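Local coordinates for protein prenylcyclase (Actinoplanes teichomyceticus, PDB 6IJ1) that is of unproven function but, as a prenylcyclase, probably binds a prenyl substrate and closes it into rings, at residues H76-W81 with W116-R121; R224-R229 with A250-A255; R254-G259 with A266-A271. All blocks are in the same frame, centred on the assembly; numbering follows the deposited sequence.

Contact 1 of 3, residues H76-W81 with W116-R121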
ATOM      1  N   HIS A  76      15.994  -2.293  11.880  1.00 17.96           N
ATOM      2  CA  HIS A  76      16.251  -1.889  13.259  1.00 17.99           C
ATOM      3  C   HIS A  76      16.487  -3.121  14.109  1.00 21.23           C
ATOM      4  O   HIS A  76      16.055  -4.236  13.754  1.00 20.87           O
ATOM      5  CB  HIS A  76      15.051  -1.085  13.787  1.00 20.33           C
ATOM      6  CG  HIS A  76      15.276  -0.381  15.095  1.00 27.79           C
ATOM      7  ND1 HIS A  76      15.175  -1.004  16.325  1.00 30.90           N
ATOM      8  CD2 HIS A  76      15.550   0.922  15.357  1.00 35.34           C
ATOM      9  CE1 HIS A  76      15.388  -0.124  17.283  1.00 31.46           C
ATOM     10  NE2 HIS A  76      15.612   1.055  16.721  1.00 37.26           N
ATOM     11  N   ASP A  77      17.138  -2.927  15.279  1.00 24.79           N
ATOM     12  CA  ASP A  77      17.296  -4.064  16.202  1.00 23.97           C
ATOM     13  C   ASP A  77      15.960  -4.666  16.650  1.00 23.67           C
ATOM     14  O   ASP A  77      15.903  -5.845  17.041  1.00 24.38           O
ATOM     15  CB  ASP A  77      18.044  -3.626  17.465  1.00 29.71           C
ATOM     16  CG  ASP A  77      19.507  -3.271  17.203  1.00 37.99           C
ATOM     17  OD1 ASP A  77      20.089  -3.664  16.154  1.00 36.73           O
ATOM     18  OD2 ASP A  77      20.086  -2.591  18.088  1.00 50.06           O
ATOM     19  N   ASN A  78      14.862  -3.892  16.617  1.00 22.28           N
ATOM     20  CA  ASN A  78      13.543  -4.407  16.976  1.00 21.01           C
ATOM     21  C   ASN A  78      12.933  -5.259  15.849  1.00 17.74           C
ATOM     22  O   ASN A  78      11.837  -5.792  16.039  1.00 21.75           O
ATOM     23  CB  ASN A  78      12.564  -3.280  17.396  1.00 23.58           C
ATOM     24  CG  ASN A  78      12.255  -2.246  16.296  1.00 23.53           C
ATOM     25  OD1 ASN A  78      12.394  -2.501  15.102  1.00 19.77           O
ATOM     26  ND2 ASN A  78      11.848  -1.038  16.733  1.00 22.38           N
ATOM     27  N   GLY A  79      13.605  -5.355  14.710  1.00 18.75           N
ATOM     28  CA  GLY A  79      13.153  -6.197  13.612  1.00 18.82           C
ATOM     29  C   GLY A  79      12.454  -5.425  12.502  1.00 20.73           C
ATOM     30  O   GLY A  79      12.209  -5.991  11.447  1.00 18.17           O
ATOM     31  N   GLY A  80      12.193  -4.131  12.692  1.00 17.96           N
ATOM     32  CA  GLY A  80      11.319  -3.364  11.818  1.00 17.44           C
ATOM     33  C   GLY A  80      12.010  -2.370  10.901  1.00 19.25           C
ATOM     34  O   GLY A  80      13.218  -2.078  10.984  1.00 18.18           O
ATOM     35  N   TRP A  81      11.196  -1.814   9.988  1.00 17.68           N
ATOM     36  CA  TRP A  81      11.579  -0.689   9.127  1.00 17.08           C
ATOM     37  C   TRP A  81      10.557   0.416   9.297  1.00 15.45           C
ATOM     38  O   TRP A  81       9.559   0.230   9.987  1.00 16.60           O
ATOM     39  CB  TRP A  81      11.622  -1.127   7.691  1.00 17.34           C
ATOM     40  CG  TRP A  81      12.812  -2.001   7.330  1.00 15.50           C
ATOM     41  CD1 TRP A  81      13.954  -1.603   6.667  1.00 17.65           C
ATOM     42  CD2 TRP A  81      12.897  -3.434   7.486  1.00 17.06           C
ATOM     43  NE1 TRP A  81      14.775  -2.729   6.466  1.00 19.29           N
ATOM     44  CE2 TRP A  81      14.138  -3.828   6.948  1.00 15.90           C
ATOM     45  CE3 TRP A  81      12.043  -4.401   8.034  1.00 19.68           C
ATOM     46  CZ2 TRP A  81      14.547  -5.187   6.910  1.00 19.03           C
ATOM     47  CZ3 TRP A  81      12.462  -5.773   8.013  1.00 20.58           C
ATOM     48  CH2 TRP A  81      13.693  -6.110   7.458  1.00 18.75           C
ATOM     49  N   TRP A 116       9.424 -11.068  11.272  1.00 16.33           N
ATOM     50  CA  TRP A 116       8.190 -11.755  11.672  1.00 15.08           C
ATOM     51  C   TRP A 116       7.831 -11.491  13.124  1.00 16.54           C
ATOM     52  O   TRP A 116       6.651 -11.305  13.451  1.00 17.11           O
ATOM     53  CB  TRP A 116       8.287 -13.289  11.468  1.00 16.65           C
ATOM     54  CG  TRP A 116       8.711 -13.692  10.086  1.00 16.18           C
ATOM     55  CD1 TRP A 116       9.716 -14.588   9.763  1.00 17.50           C
ATOM     56  CD2 TRP A 116       8.089 -13.362   8.833  1.00 14.44           C
ATOM     57  NE1 TRP A 116       9.795 -14.757   8.426  1.00 16.18           N
ATOM     58  CE2 TRP A 116       8.806 -14.016   7.815  1.00 15.11           C
ATOM     59  CE3 TRP A 116       7.011 -12.526   8.481  1.00 17.14           C
ATOM     60  CZ2 TRP A 116       8.504 -13.883   6.453  1.00 16.69           C
ATOM     61  CZ3 TRP A 116       6.674 -12.438   7.140  1.00 18.31           C
ATOM     62  CH2 TRP A 116       7.422 -13.077   6.151  1.00 18.58           C
ATOM     63  N   GLU A 117       8.837 -11.520  14.027  1.00 19.34           N
ATOM     64  CA  GLU A 117       8.539 -11.276  15.422  1.00 19.75           C
ATOM     65  C   GLU A 117       8.022  -9.867  15.627  1.00 16.92           C
ATOM     66  O   GLU A 117       7.111  -9.650  16.418  1.00 19.28           O
ATOM     67  CB  GLU A 117       9.786 -11.512  16.274  1.00 21.44           C
ATOM     68  CG  GLU A 117      10.158 -13.020  16.278  1.00 26.87           C
ATOM     69  CD  GLU A 117      11.572 -13.257  16.849  1.00 46.10           C
ATOM     70  OE1 GLU A 117      12.286 -12.254  17.128  1.00 42.78           O
ATOM     71  OE2 GLU A 117      11.961 -14.445  17.019  1.00 41.80           O
ATOM     72  N   PHE A 118       8.597  -8.907  14.915  1.00 17.21           N
ATOM     73  CA  PHE A 118       8.086  -7.537  15.013  1.00 16.66           C
ATOM     74  C   PHE A 118       6.625  -7.477  14.597  1.00 16.06           C
ATOM     75  O   PHE A 118       5.796  -6.920  15.323  1.00 16.58           O
ATOM     76  CB  PHE A 118       8.963  -6.608  14.186  1.00 16.69           C
ATOM     77  CG  PHE A 118       8.523  -5.188  14.139  1.00 17.30           C
ATOM     78  CD1 PHE A 118       7.625  -4.767  13.160  1.00 20.57           C
ATOM     79  CD2 PHE A 118       9.104  -4.261  15.002  1.00 20.82           C
ATOM     80  CE1 PHE A 118       7.259  -3.412  13.057  1.00 19.47           C
ATOM     81  CE2 PHE A 118       8.722  -2.881  14.946  1.00 21.58           C
ATOM     82  CZ  PHE A 118       7.812  -2.472  13.947  1.00 19.11           C
ATOM     83  N   LEU A 119       6.293  -8.072  13.422  1.00 16.24           N
ATOM     84  CA  LEU A 119       4.900  -8.081  12.985  1.00 15.38           C
ATOM     85  C   LEU A 119       3.999  -8.750  14.002  1.00 15.85           C
ATOM     86  O   LEU A 119       2.908  -8.261  14.288  1.00 17.39           O
ATOM     87  CB  LEU A 119       4.715  -8.749  11.617  1.00 15.25           C
ATOM     88  CG  LEU A 119       5.333  -7.952  10.474  1.00 15.84           C
ATOM     89  CD1 LEU A 119       5.163  -8.720   9.122  1.00 15.54           C
ATOM     90  CD2 LEU A 119       4.716  -6.513  10.380  1.00 16.51           C
ATOM     91  N   ALA A 120       4.442  -9.907  14.590  1.00 16.40           N
ATOM     92  CA  ALA A 120       3.561 -10.570  15.554  1.00 16.15           C
ATOM     93  C   ALA A 120       3.209  -9.669  16.743  1.00 15.54           C
ATOM     94  O   ALA A 120       2.100  -9.805  17.288  1.00 18.88           O
ATOM     95  CB  ALA A 120       4.252 -11.849  16.064  1.00 20.23           C
ATOM     96  N   ARG A 121       4.127  -8.774  17.165  1.00 16.12           N
ATOM     97  CA  ARG A 121       3.811  -7.854  18.252  1.00 19.52           C
ATOM     98  C   ARG A 121       2.647  -6.940  17.918  1.00 17.20           C
ATOM     99  O   ARG A 121       2.001  -6.426  18.858  1.00 19.71           O
ATOM    100  CB  ARG A 121       5.048  -7.027  18.597  1.00 23.03           C
ATOM    101  CG  ARG A 121       6.100  -7.888  19.260  1.00 24.44           C
ATOM    102  CD  ARG A 121       7.369  -7.084  19.518  1.00 31.27           C
ATOM    103  NE  ARG A 121       7.083  -6.067  20.519  1.00 48.58           N
ATOM    104  CZ  ARG A 121       8.011  -5.432  21.223  1.00 59.62           C
ATOM    105  NH1 ARG A 121       7.652  -4.517  22.113  1.00 60.01           N
ATOM    106  NH2 ARG A 121       9.296  -5.714  21.032  1.00 61.08           N
TER
HETATM  107  O   HOH W   1      10.269  -6.724  18.177  1.00 39.86           O
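G79 meets F118 with their CA atoms 5.4 Å apart, where the loop 76-81 bends in a type I turn from H76 to G79 and lies against helix 112-121. F118 carries nearly all of its helix's share. Its ring extends from the helix with CG anti to the backbone N (chi1 177°) and lies against the N78-G80 backbone. G80 CA sits over one face, 3.9 Å from the F118 ring centroid and 5° off the normal, a CH-pi contact. N78 O comes to the edge of the F118 ring, 3.3 Å from F118 CD2. The N78 amide lies alongside the ring, its plane turned 42° from it, and N78 OD1 is 3.7 Å from F118 CE2. That amide is held within its own loop. N78 OD1 accepts from G80 N at 2.9 Å, an Asx turn, and ND2 bonds to E89. N78 N in turn donates to H76 ND1, in the plane of that ring. One water bridges the segments. It donates to N78 O at 2.8 Å and accepts from R121 NH2 at 3.2 Å. The run from Q75 to G79-G80-W81 resembles the Q-x3-G-x-W end of the QW motif of squalene-hopene-type cyclases. The loop thus satisfies many of its polar groups internally, and a glycine CH is what it presents to the aromatic face.

Contact 2 of 3, residues R224-R229 with A250-A255; sequences RWAAGR and ALALRA
A226 of helix 216-229 packs against A252 and A255 of helix 246-256, two consecutive helices of a chain whose regular structure is almost all helix. The two segments run in roughly opposite directions. The approach is close, with 5.1 Å between the CA atoms of A226 and A252. The methyl of A226 is the projecting part. It points at the other helix and lands between two alanines one helical turn apart. A226 CB is 3.6 Å from A255 CB. A226 CB is 4.5 Å from A252 CB, a looser touch. A226 CB also lies 3.6 Å from A252 O, so it rests partly on the backbone of the facing helix. In return A252 CB comes to 4.2 Å from A226 O. A226 O also accepts from R229 N at 3.0 Å within its own helix.

This is a helix-helix interface of small residues, within a fold consistent with the alpha-alpha barrels of class II terpene cyclases. The larger side chains nearby turn to other helices. L253 points away from the contact and packs on helix 265-278, and L251 packs on helix 198-209. W225 lies beside the contact. Its CG is anti to the backbone N (chi1 172°), and one ring face is covered from its own helix: R229 CG sits 3.8 Å above the W225 ring plane, toward the rim. R229 starts toward helix 246-256 but folds back (chi2 -75°), and its guanidinium leads away to a salt bridge with E199. R254, on the far side of its helix, pairs with E207.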
ATOM      1  N   ARG A 224     -17.107  -7.578  -7.261  1.00 17.30           N
ATOM      2  CA  ARG A 224     -18.360  -6.982  -7.697  1.00 18.23           C
ATOM      3  C   ARG A 224     -18.461  -5.526  -7.232  1.00 18.35           C
ATOM      4  O   ARG A 224     -18.883  -4.649  -8.000  1.00 19.09           O
ATOM      5  CB  ARG A 224     -19.551  -7.785  -7.185  1.00 18.97           C
ATOM      6  CG  ARG A 224     -19.778  -9.036  -8.062  1.00 20.79           C
ATOM      7  CD  ARG A 224     -20.192 -10.283  -7.281  1.00 20.01           C
ATOM      8  NE  ARG A 224     -20.572 -11.286  -8.290  1.00 22.07           N
ATOM      9  CZ  ARG A 224     -19.729 -12.137  -8.846  1.00 21.14           C
ATOM     10  NH1 ARG A 224     -18.424 -12.118  -8.486  1.00 19.25           N
ATOM     11  NH2 ARG A 224     -20.162 -13.018  -9.810  1.00 21.12           N
ATOM     12  N   TRP A 225     -18.065  -5.238  -5.987  1.00 15.64           N
ATOM     13  CA  TRP A 225     -18.048  -3.850  -5.520  1.00 15.96           C
ATOM     14  C   TRP A 225     -17.146  -3.007  -6.420  1.00 17.41           C
ATOM     15  O   TRP A 225     -17.525  -1.896  -6.872  1.00 17.16           O
ATOM     16  CB  TRP A 225     -17.555  -3.815  -4.068  1.00 15.34           C
ATOM     17  CG  TRP A 225     -17.321  -2.423  -3.577  1.00 14.90           C
ATOM     18  CD1 TRP A 225     -18.248  -1.574  -3.043  1.00 19.74           C
ATOM     19  CD2 TRP A 225     -16.064  -1.730  -3.556  1.00 14.89           C
ATOM     20  NE1 TRP A 225     -17.663  -0.358  -2.706  1.00 20.93           N
ATOM     21  CE2 TRP A 225     -16.331  -0.435  -3.042  1.00 17.29           C
ATOM     22  CE3 TRP A 225     -14.774  -2.035  -3.978  1.00 16.61           C
ATOM     23  CZ2 TRP A 225     -15.318   0.544  -2.901  1.00 16.90           C
ATOM     24  CZ3 TRP A 225     -13.740  -1.056  -3.811  1.00 16.30           C
ATOM     25  CH2 TRP A 225     -14.031   0.188  -3.237  1.00 16.07           C
ATOM     26  N   ALA A 226     -15.945  -3.504  -6.683  1.00 16.09           N
ATOM     27  CA  ALA A 226     -14.961  -2.739  -7.456  1.00 15.18           C
ATOM     28  C   ALA A 226     -15.437  -2.517  -8.880  1.00 17.03           C
ATOM     29  O   ALA A 226     -15.198  -1.439  -9.443  1.00 17.09           O
ATOM     30  CB  ALA A 226     -13.595  -3.443  -7.430  1.00 16.88           C
ATOM     31  N   ALA A 227     -16.080  -3.528  -9.506  1.00 16.22           N
ATOM     32  CA  ALA A 227     -16.493  -3.334 -10.885  1.00 16.34           C
ATOM     33  C   ALA A 227     -17.509  -2.213 -10.991  1.00 18.40           C
ATOM     34  O   ALA A 227     -17.513  -1.469 -11.985  1.00 18.62           O
ATOM     35  CB  ALA A 227     -17.077  -4.657 -11.435  1.00 17.14           C
ATOM     36  N   GLY A 228     -18.353  -2.041  -9.972  1.00 16.46           N
ATOM     37  CA  GLY A 228     -19.340  -0.972  -9.968  1.00 17.57           C
ATOM     38  C   GLY A 228     -18.753   0.411  -9.790  1.00 22.16           C
ATOM     39  O   GLY A 228     -19.467   1.402 -10.031  1.00 23.79           O
ATOM     40  N   ARG A 229     -17.494   0.499  -9.313  1.00 18.08           N
ATOM     41  CA  ARG A 229     -16.802   1.785  -9.106  1.00 16.32           C
ATOM     42  C   ARG A 229     -16.239   2.335 -10.399  1.00 18.09           C
ATOM     43  O   ARG A 229     -15.937   3.536 -10.473  1.00 18.64           O
ATOM     44  CB  ARG A 229     -15.642   1.615  -8.096  1.00 18.34           C
ATOM     45  CG  ARG A 229     -15.992   1.061  -6.679  1.00 21.75           C
ATOM     46  CD  ARG A 229     -16.646   2.083  -5.830  1.00 19.56           C
ATOM     47  NE  ARG A 229     -15.660   3.110  -5.484  1.00 20.68           N
ATOM     48  CZ  ARG A 229     -15.822   4.442  -5.681  1.00 42.47           C
ATOM     49  NH1 ARG A 229     -16.977   4.947  -6.142  1.00 44.04           N
ATOM     50  NH2 ARG A 229     -14.852   5.304  -5.358  1.00 40.86           N
ATOM     51  N   ALA A 250      -6.523   2.181 -10.686  1.00 13.13           N
ATOM     52  CA  ALA A 250      -5.632   1.028 -10.701  1.00 13.02           C
ATOM     53  C   ALA A 250      -6.003   0.017  -9.621  1.00 13.97           C
ATOM     54  O   ALA A 250      -6.030  -1.205  -9.881  1.00 13.74           O
ATOM     55  CB  ALA A 250      -4.191   1.507 -10.484  1.00 14.31           C
ATOM     56  N   LEU A 251      -6.330   0.511  -8.436  1.00 13.41           N
ATOM     57  CA  LEU A 251      -6.688  -0.387  -7.347  1.00 12.60           C
ATOM     58  C   LEU A 251      -8.025  -1.052  -7.612  1.00 14.39           C
ATOM     59  O   LEU A 251      -8.169  -2.252  -7.320  1.00 14.25           O
ATOM     60  CB  LEU A 251      -6.693   0.393  -6.023  1.00 11.99           C
ATOM     61  CG  LEU A 251      -5.307   0.849  -5.640  1.00 12.31           C
ATOM     62  CD1 LEU A 251      -5.398   2.035  -4.659  1.00 14.48           C
ATOM     63  CD2 LEU A 251      -4.462  -0.312  -5.045  1.00 13.37           C
ATOM     64  N   ALA A 252      -9.004  -0.333  -8.170  1.00 13.83           N
ATOM     65  CA  ALA A 252     -10.272  -0.997  -8.483  1.00 13.81           C
ATOM     66  C   ALA A 252     -10.058  -2.072  -9.533  1.00 14.62           C
ATOM     67  O   ALA A 252     -10.637  -3.167  -9.408  1.00 14.15           O
ATOM     68  CB  ALA A 252     -11.301   0.044  -8.982  1.00 14.97           C
ATOM     69  N   LEU A 253      -9.262  -1.794 -10.587  1.00 13.15           N
ATOM     70  CA  LEU A 253      -8.937  -2.819 -11.585  1.00 12.73           C
ATOM     71  C   LEU A 253      -8.417  -4.081 -10.898  1.00 14.73           C
ATOM     72  O   LEU A 253      -8.862  -5.210 -11.193  1.00 14.32           O
ATOM     73  CB  LEU A 253      -7.905  -2.219 -12.563  1.00 14.64           C
ATOM     74  CG  LEU A 253      -7.517  -3.022 -13.793  1.00 15.81           C
ATOM     75  CD1 LEU A 253      -6.768  -2.091 -14.762  1.00 17.08           C
ATOM     76  CD2 LEU A 253      -6.596  -4.228 -13.441  1.00 17.58           C
ATOM     77  N   ARG A 254      -7.473  -3.896  -9.974  1.00 13.72           N
ATOM     78  CA  ARG A 254      -6.832  -5.043  -9.319  1.00 13.83           C
ATOM     79  C   ARG A 254      -7.812  -5.814  -8.461  1.00 13.61           C
ATOM     80  O   ARG A 254      -7.734  -7.062  -8.460  1.00 15.88           O
ATOM     81  CB  ARG A 254      -5.687  -4.504  -8.471  1.00 13.14           C
ATOM     82  CG  ARG A 254      -4.492  -4.160  -9.313  1.00 13.79           C
ATOM     83  CD  ARG A 254      -3.463  -3.272  -8.595  1.00 15.71           C
ATOM     84  NE  ARG A 254      -2.917  -4.010  -7.444  1.00 15.42           N
ATOM     85  CZ  ARG A 254      -2.046  -3.473  -6.607  1.00 18.60           C
ATOM     86  NH1 ARG A 254      -1.633  -2.209  -6.798  1.00 18.67           N
ATOM     87  NH2 ARG A 254      -1.624  -4.202  -5.582  1.00 18.39           N
ATOM     88  N   ALA A 255      -8.795  -5.145  -7.847  1.00 13.41           N
ATOM     89  CA  ALA A 255      -9.808  -5.848  -7.058  1.00 14.10           C
ATOM     90  C   ALA A 255     -10.746  -6.643  -7.979  1.00 16.22           C
ATOM     91  O   ALA A 255     -11.136  -7.794  -7.660  1.00 16.82           O
ATOM     92  CB  ALA A 255     -10.562  -4.857  -6.172  1.00 15.89           C
TER

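Contact 3 of 3, residues R254-G259 with A266-A271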
ATOM      1  N   ARG A 254      -7.473  -3.896  -9.974  1.00 13.72           N
ATOM      2  CA  ARG A 254      -6.832  -5.043  -9.319  1.00 13.83           C
ATOM      3  C   ARG A 254      -7.812  -5.814  -8.461  1.00 13.61           C
ATOM      4  O   ARG A 254      -7.734  -7.062  -8.460  1.00 15.88           O
ATOM      5  CB  ARG A 254      -5.687  -4.504  -8.471  1.00 13.14           C
ATOM      6  CG  ARG A 254      -4.492  -4.160  -9.313  1.00 13.79           C
ATOM      7  CD  ARG A 254      -3.463  -3.272  -8.595  1.00 15.71           C
ATOM      8  NE  ARG A 254      -2.917  -4.010  -7.444  1.00 15.42           N
ATOM      9  CZ  ARG A 254      -2.046  -3.473  -6.607  1.00 18.60           C
ATOM     10  NH1 ARG A 254      -1.633  -2.209  -6.798  1.00 18.67           N
ATOM     11  NH2 ARG A 254      -1.624  -4.202  -5.582  1.00 18.39           N
ATOM     12  N   ALA A 255      -8.795  -5.145  -7.847  1.00 13.41           N
ATOM     13  CA  ALA A 255      -9.808  -5.848  -7.058  1.00 14.10           C
ATOM     14  C   ALA A 255     -10.746  -6.643  -7.979  1.00 16.22           C
ATOM     15  O   ALA A 255     -11.136  -7.794  -7.660  1.00 16.82           O
ATOM     16  CB  ALA A 255     -10.562  -4.857  -6.172  1.00 15.89           C
ATOM     17  N   VAL A 256     -11.097  -6.073  -9.132  1.00 14.90           N
ATOM     18  CA  VAL A 256     -11.963  -6.817 -10.055  1.00 15.83           C
ATOM     19  C   VAL A 256     -11.276  -8.094 -10.481  1.00 18.29           C
ATOM     20  O   VAL A 256     -11.930  -9.143 -10.649  1.00 17.55           O
ATOM     21  CB  VAL A 256     -12.287  -5.933 -11.266  1.00 13.47           C
ATOM     22  CG1 VAL A 256     -13.099  -6.790 -12.293  1.00 16.48           C
ATOM     23  CG2 VAL A 256     -13.150  -4.804 -10.869  1.00 15.39           C
ATOM     24  N   ALA A 257      -9.969  -8.027 -10.725  1.00 14.77           N
ATOM     25  CA  ALA A 257      -9.205  -9.149 -11.245  1.00 16.96           C
ATOM     26  C   ALA A 257      -9.150 -10.315 -10.259  1.00 19.25           C
ATOM     27  O   ALA A 257      -8.742 -11.417 -10.686  1.00 21.10           O
ATOM     28  CB  ALA A 257      -7.800  -8.688 -11.632  1.00 18.26           C
ATOM     29  N   GLN A 258      -9.638 -10.148  -9.021  1.00 15.91           N
ATOM     30  CA  GLN A 258      -9.708 -11.291  -8.102  1.00 18.02           C
ATOM     31  C   GLN A 258     -11.073 -11.936  -8.025  1.00 20.05           C
ATOM     32  O   GLN A 258     -11.292 -12.815  -7.173  1.00 19.03           O
ATOM     33  CB  GLN A 258      -9.199 -10.898  -6.706  1.00 17.91           C
ATOM     34  CG  GLN A 258      -7.678 -10.564  -6.687  1.00 18.75           C
ATOM     35  CD  GLN A 258      -6.680 -11.602  -7.217  1.00 27.67           C
ATOM     36  OE1 GLN A 258      -6.881 -12.771  -7.058  1.00 25.75           O
ATOM     37  NE2 GLN A 258      -5.603 -11.136  -7.846  1.00 33.38           N
ATOM     38  N   GLY A 259     -11.974 -11.585  -8.944  1.00 18.18           N
ATOM     39  CA  GLY A 259     -13.171 -12.380  -9.167  1.00 17.13           C
ATOM     40  C   GLY A 259     -12.866 -13.702  -9.828  1.00 17.19           C
ATOM     41  O   GLY A 259     -11.737 -14.074 -10.145  1.00 20.22           O
ATOM     42  N   ALA A 266     -14.789  -6.619 -19.034  1.00 15.64           N
ATOM     43  CA  ALA A 266     -15.057  -5.293 -19.632  1.00 15.46           C
ATOM     44  C   ALA A 266     -14.493  -4.169 -18.759  1.00 15.23           C
ATOM     45  O   ALA A 266     -13.855  -3.283 -19.290  1.00 16.05           O
ATOM     46  CB  ALA A 266     -16.539  -5.131 -19.826  1.00 15.28           C
ATOM     47  N   GLN A 267     -14.750  -4.235 -17.461  1.00 14.79           N
ATOM     48  CA  GLN A 267     -14.298  -3.164 -16.541  1.00 13.81           C
ATOM     49  C   GLN A 267     -12.767  -3.122 -16.487  1.00 16.99           C
ATOM     50  O   GLN A 267     -12.205  -2.035 -16.447  1.00 15.61           O
ATOM     51  CB  GLN A 267     -14.941  -3.386 -15.175  1.00 15.02           C
ATOM     52  CG  GLN A 267     -16.436  -3.108 -15.159  1.00 14.42           C
ATOM     53  CD  GLN A 267     -17.290  -4.297 -15.516  1.00 14.92           C
ATOM     54  OE1 GLN A 267     -16.819  -5.320 -15.986  1.00 17.14           O
ATOM     55  NE2 GLN A 267     -18.576  -4.160 -15.271  1.00 21.91           N
ATOM     56  N   ILE A 268     -12.129  -4.284 -16.478  1.00 13.95           N
ATOM     57  CA  ILE A 268     -10.644  -4.321 -16.424  1.00 14.92           C
ATOM     58  C   ILE A 268     -10.096  -3.709 -17.717  1.00 15.85           C
ATOM     59  O   ILE A 268      -9.194  -2.897 -17.629  1.00 17.09           O
ATOM     60  CB  ILE A 268     -10.150  -5.757 -16.179  1.00 15.98           C
ATOM     61  CG1 ILE A 268     -10.477  -6.215 -14.758  1.00 16.55           C
ATOM     62  CG2 ILE A 268      -8.669  -5.886 -16.480  1.00 16.05           C
ATOM     63  CD1 ILE A 268     -10.264  -7.690 -14.540  1.00 20.56           C
ATOM     64  N   ARG A 269     -10.640  -4.083 -18.873  1.00 14.08           N
ATOM     65  CA  ARG A 269     -10.122  -3.513 -20.144  1.00 15.93           C
ATOM     66  C   ARG A 269     -10.379  -1.999 -20.173  1.00 15.38           C
ATOM     67  O   ARG A 269      -9.503  -1.261 -20.626  1.00 16.90           O
ATOM     68  CB  ARG A 269     -10.701  -4.261 -21.348  1.00 30.00           C
ATOM     69  CG  ARG A 269     -10.074  -5.629 -21.568  1.00 30.00           C
ATOM     70  CD  ARG A 269     -10.546  -6.379 -22.802  1.00 30.00           C
ATOM     71  NE  ARG A 269     -11.879  -6.943 -22.681  1.00 30.00           N
ATOM     72  CZ  ARG A 269     -12.945  -6.344 -23.159  1.00 30.00           C
ATOM     73  NH1 ARG A 269     -12.790  -5.223 -23.834  1.00 30.00           N
ATOM     74  NH2 ARG A 269     -14.146  -6.853 -22.964  1.00 30.00           N
ATOM     75  N   ALA A 270     -11.545  -1.567 -19.699  1.00 15.85           N
ATOM     76  CA  ALA A 270     -11.876  -0.126 -19.703  1.00 14.15           C
ATOM     77  C   ALA A 270     -10.932   0.641 -18.770  1.00 16.53           C
ATOM     78  O   ALA A 270     -10.450   1.704 -19.171  1.00 16.79           O
ATOM     79  CB  ALA A 270     -13.321   0.080 -19.333  1.00 16.05           C
ATOM     80  N   ALA A 271     -10.693   0.110 -17.572  1.00 14.38           N
ATOM     81  CA  ALA A 271      -9.812   0.796 -16.603  1.00 14.49           C
ATOM     82  C   ALA A 271      -8.384   0.830 -17.142  1.00 14.50           C
ATOM     83  O   ALA A 271      -7.727   1.844 -16.998  1.00 15.14           O
ATOM     84  CB  ALA A 271      -9.891   0.116 -15.259  1.00 15.22           C
TER
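I268 packs on V256 and A257 across a helical hairpin: helix 246-256 ends near a type I turn, V256 to G259, and the chain returns as helix 265-278. From CB the I268 chain goes to CG1, set anti to the carbonyl carbon (chi1 -70°). I268 CG1 meets V256 CG1 at 3.6 Å and V256 CB at 3.9 Å. The chain then continues extended (chi2 169°), which carries CD1 past the valine to the start of the turn. There I268 CD1 touches V256 CG1 at 3.7 Å and lies 3.8 Å from A257 CA, and I268 CD1 is 3.9 Å from A257 CB. The valine and isoleucine side chains slide past each other in opposite directions, so they overlap along their lengths. An alanine in place of I268 would take away both branches beyond CB and would probably open a gap beside V256 and leave A257 without its neighbour in 266-271. V256 is buried, with I230 and F263 of nearby loops also against it. A257 lies at the margin and also touches T339 of helix 327-341. At the turn, G259 N donates to V256 O at 3.0 Å.

Contacts 2 and 3 are neighbours, with centres about 6 Å apart. Both use helix 246-256 and share R254 and A255. One side of that helix meets helix 216-229 and another meets helix 265-278. V256 joins them: its CG2 lies 3.7 Å from A226 CB. Contact 1 is on the opposite side of the chain's centre, its nearest atoms about 17 Å from either. Contacts 1 and 2 are buried, while contact 3 is only partly so. Their chemistry differs accordingly. Contact 1 sets a polar turn against an aromatic ring, with a water bridging to an arginine. Contact 2 brings helices close through methyls, and contact 3 uses longer branched chains across a wider gap.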